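Local coordinates for protein choline dehydrogenase and related flavoproteins (Aspergillus oryzae, PDB 3Q9T) that oxidises formate as a flavoenzyme of the glucose-methanol-choline oxidoreductase family, using 8-formyl-FAD as its cofactor, at residues Val419-Val424 and Glu462-Ser467. Sequence-based numbering, arbitrary orientation. Where two conformers were deposited one is given.
Sequences VVVDLV and EGIRFS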
loop_
_atom_site.group_PDB
_atom_site.type_symbol
_atom_site.label_atom_id
_atom_site.label_comp_id
_atom_site.label_asym_id
_atom_site.label_seq_id
_atom_site.Cartn_x
_atom_site.Cartn_y
_atom_site.Cartn_z
ATOM N N VAL A 419 -17.678 -3.559 14.037
ATOM C CA VAL A 419 -17.354 -2.544 15.034
ATOM C C VAL A 419 -16.297 -1.609 14.473
ATOM O O VAL A 419 -15.192 -2.038 14.132
ATOM C CB VAL A 419 -16.783 -3.162 16.340
ATOM C CG1 VAL A 419 -16.374 -2.068 17.312
ATOM C CG2 VAL A 419 -17.782 -4.093 16.982
ATOM N N VAL A 420 -16.628 -0.329 14.370
ATOM C CA VAL A 420 -15.665 0.641 13.891
ATOM C C VAL A 420 -14.969 1.293 15.095
ATOM O O VAL A 420 -15.585 2.052 15.849
ATOM C CB VAL A 420 -16.339 1.699 12.983
ATOM C CG1 VAL A 420 -15.304 2.614 12.395
ATOM C CG2 VAL A 420 -17.123 1.016 11.866
ATOM N N VAL A 421 -13.701 0.961 15.298
ATOM C CA VAL A 421 -12.945 1.560 16.396
ATOM C C VAL A 421 -12.229 2.813 15.882
ATOM O O VAL A 421 -11.186 2.762 15.207
ATOM C CB VAL A 421 -11.998 0.544 17.082
ATOM C CG1 VAL A 421 -11.410 1.134 18.347
ATOM C CG2 VAL A 421 -12.764 -0.707 17.435
ATOM N N ASP A 422 -12.855 3.946 16.168
ATOM C CA ASP A 422 -12.444 5.230 15.638
ATOM C C ASP A 422 -11.695 6.024 16.721
ATOM O O ASP A 422 -12.299 6.442 17.707
ATOM C CB ASP A 422 -13.710 5.962 15.197
ATOM C CG ASP A 422 -13.444 7.350 14.670
ATOM O OD1 ASP A 422 -12.364 7.917 14.958
ATOM O OD2 ASP A 422 -14.343 7.889 13.984
ATOM N N LEU A 423 -10.388 6.218 16.543
ATOM C CA LEU A 423 -9.588 7.014 17.500
ATOM C C LEU A 423 -9.901 8.478 17.207
ATOM O O LEU A 423 -9.531 9.039 16.160
ATOM C CB LEU A 423 -8.103 6.757 17.313
ATOM C CG LEU A 423 -7.052 6.949 18.404
ATOM C CD1 LEU A 423 -5.780 7.487 17.754
ATOM C CD2 LEU A 423 -7.498 7.845 19.554
ATOM N N VAL A 424 -10.606 9.094 18.134
ATOM C CA VAL A 424 -11.276 10.345 17.860
ATOM C C VAL A 424 -10.396 11.530 18.311
ATOM O O VAL A 424 -10.515 12.655 17.814
ATOM C CB VAL A 424 -12.663 10.247 18.548
ATOM C CG1 VAL A 424 -12.878 11.344 19.532
ATOM C CG2 VAL A 424 -13.779 10.086 17.512
ATOM N N GLU A 462 -5.629 -0.495 22.562
ATOM C CA GLU A 462 -6.437 -0.563 23.779
ATOM C C GLU A 462 -7.930 -0.323 23.560
ATOM O O GLU A 462 -8.745 -0.773 24.360
ATOM C CB GLU A 462 -5.877 0.373 24.851
ATOM C CG GLU A 462 -4.477 -0.046 25.315
ATOM C CD GLU A 462 -4.440 -1.508 25.729
ATOM O OE1 GLU A 462 -5.388 -1.941 26.414
ATOM O OE2 GLU A 462 -3.490 -2.223 25.349
ATOM N N GLY A 463 -8.293 0.379 22.484
ATOM C CA GLY A 463 -9.699 0.601 22.184
ATOM C C GLY A 463 -10.330 -0.612 21.519
ATOM O O GLY A 463 -11.527 -0.857 21.641
ATOM N N ILE A 464 -9.520 -1.353 20.770
ATOM C CA ILE A 464 -9.902 -2.670 20.310
ATOM C C ILE A 464 -10.084 -3.585 21.541
ATOM O O ILE A 464 -11.076 -4.295 21.640
ATOM C CB ILE A 464 -8.836 -3.248 19.348
ATOM C CG1 ILE A 464 -8.674 -2.340 18.121
ATOM C CG2 ILE A 464 -9.204 -4.662 18.897
ATOM C CD1 ILE A 464 -7.511 -2.763 17.193
ATOM N N ARG A 465 -9.154 -3.554 22.496
ATOM C CA ARG A 465 -9.287 -4.423 23.671
ATOM C C ARG A 465 -10.577 -4.086 24.441
ATOM O O ARG A 465 -11.377 -4.973 24.739
ATOM C CB ARG A 465 -8.063 -4.353 24.582
ATOM C CG ARG A 465 -7.985 -5.526 25.588
ATOM C CD ARG A 465 -6.873 -5.304 26.616
ATOM N NE ARG A 465 -5.648 -4.854 25.969
ATOM C CZ ARG A 465 -4.835 -5.638 25.267
ATOM N NH1 ARG A 465 -5.111 -6.934 25.127
ATOM N NH2 ARG A 465 -3.748 -5.123 24.695
ATOM N N PHE A 466 -10.787 -2.807 24.735
ATOM C CA PHE A 466 -12.035 -2.372 25.353
ATOM C C PHE A 466 -13.262 -2.913 24.606
ATOM O O PHE A 466 -14.194 -3.405 25.237
ATOM C CB PHE A 466 -12.092 -0.849 25.429
ATOM C CG PHE A 466 -13.443 -0.303 25.795
ATOM C CD1 PHE A 466 -13.678 0.205 27.066
ATOM C CD2 PHE A 466 -14.478 -0.275 24.860
ATOM C CE1 PHE A 466 -14.922 0.720 27.407
ATOM C CE2 PHE A 466 -15.720 0.233 25.188
ATOM C CZ PHE A 466 -15.947 0.736 26.463
ATOM N N SER A 467 -13.264 -2.822 23.272
ATOM C CA SER A 467 -14.406 -3.292 22.490
ATOM C C SER A 467 -14.608 -4.798 22.601
ATOM O O SER A 467 -15.749 -5.270 22.659
ATOM C CB SER A 467 -14.301 -2.894 21.011
ATOM O OG SER A 467 -14.174 -1.500 20.864
#
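Val421 of the strand and Ile464 of the helix form the nearest CA pair, 6.5 Å apart. The axes of strand 419-423 and helix segment 462-467 come within 8.9 Å and run roughly antiparallel, at 143°. This is helix-on-sheet packing in a GMC oxidoreductase: helix 454-473 packs on strands 308-316, 392-397 and 415-423 of the mixed sheet, away from the FAD-binding residues. Strand 415-423 is an inner strand here, hydrogen-bonded to the other two. No hydrogen bond joins the two segments, and the contact is buried.

Val421 carries most of it. Its CG1 lies anti to the backbone N (chi1 -171°) and rests on the helix backbone, 3.8 Å from Gly463 C. Gly463 has no side chain; a CB there would point at the strand and sit tightly against this methyl. CG1 also meets Ile464 CG1 at 4.4 Å, a looser apolar touch. The other branch, Val421 CG2, packs against Ser467 OG at 3.8 Å. Val419 CG1 comes within 4.2 Å of Ser467 OG. The valine methyls thus meet a hydroxyl whose hydrogen bond is made within the helix. Gly463 O accepts from both Ser467 N and Ser467 OG, the latter at 2.8 Å and tilted 16° from the carbonyl plane.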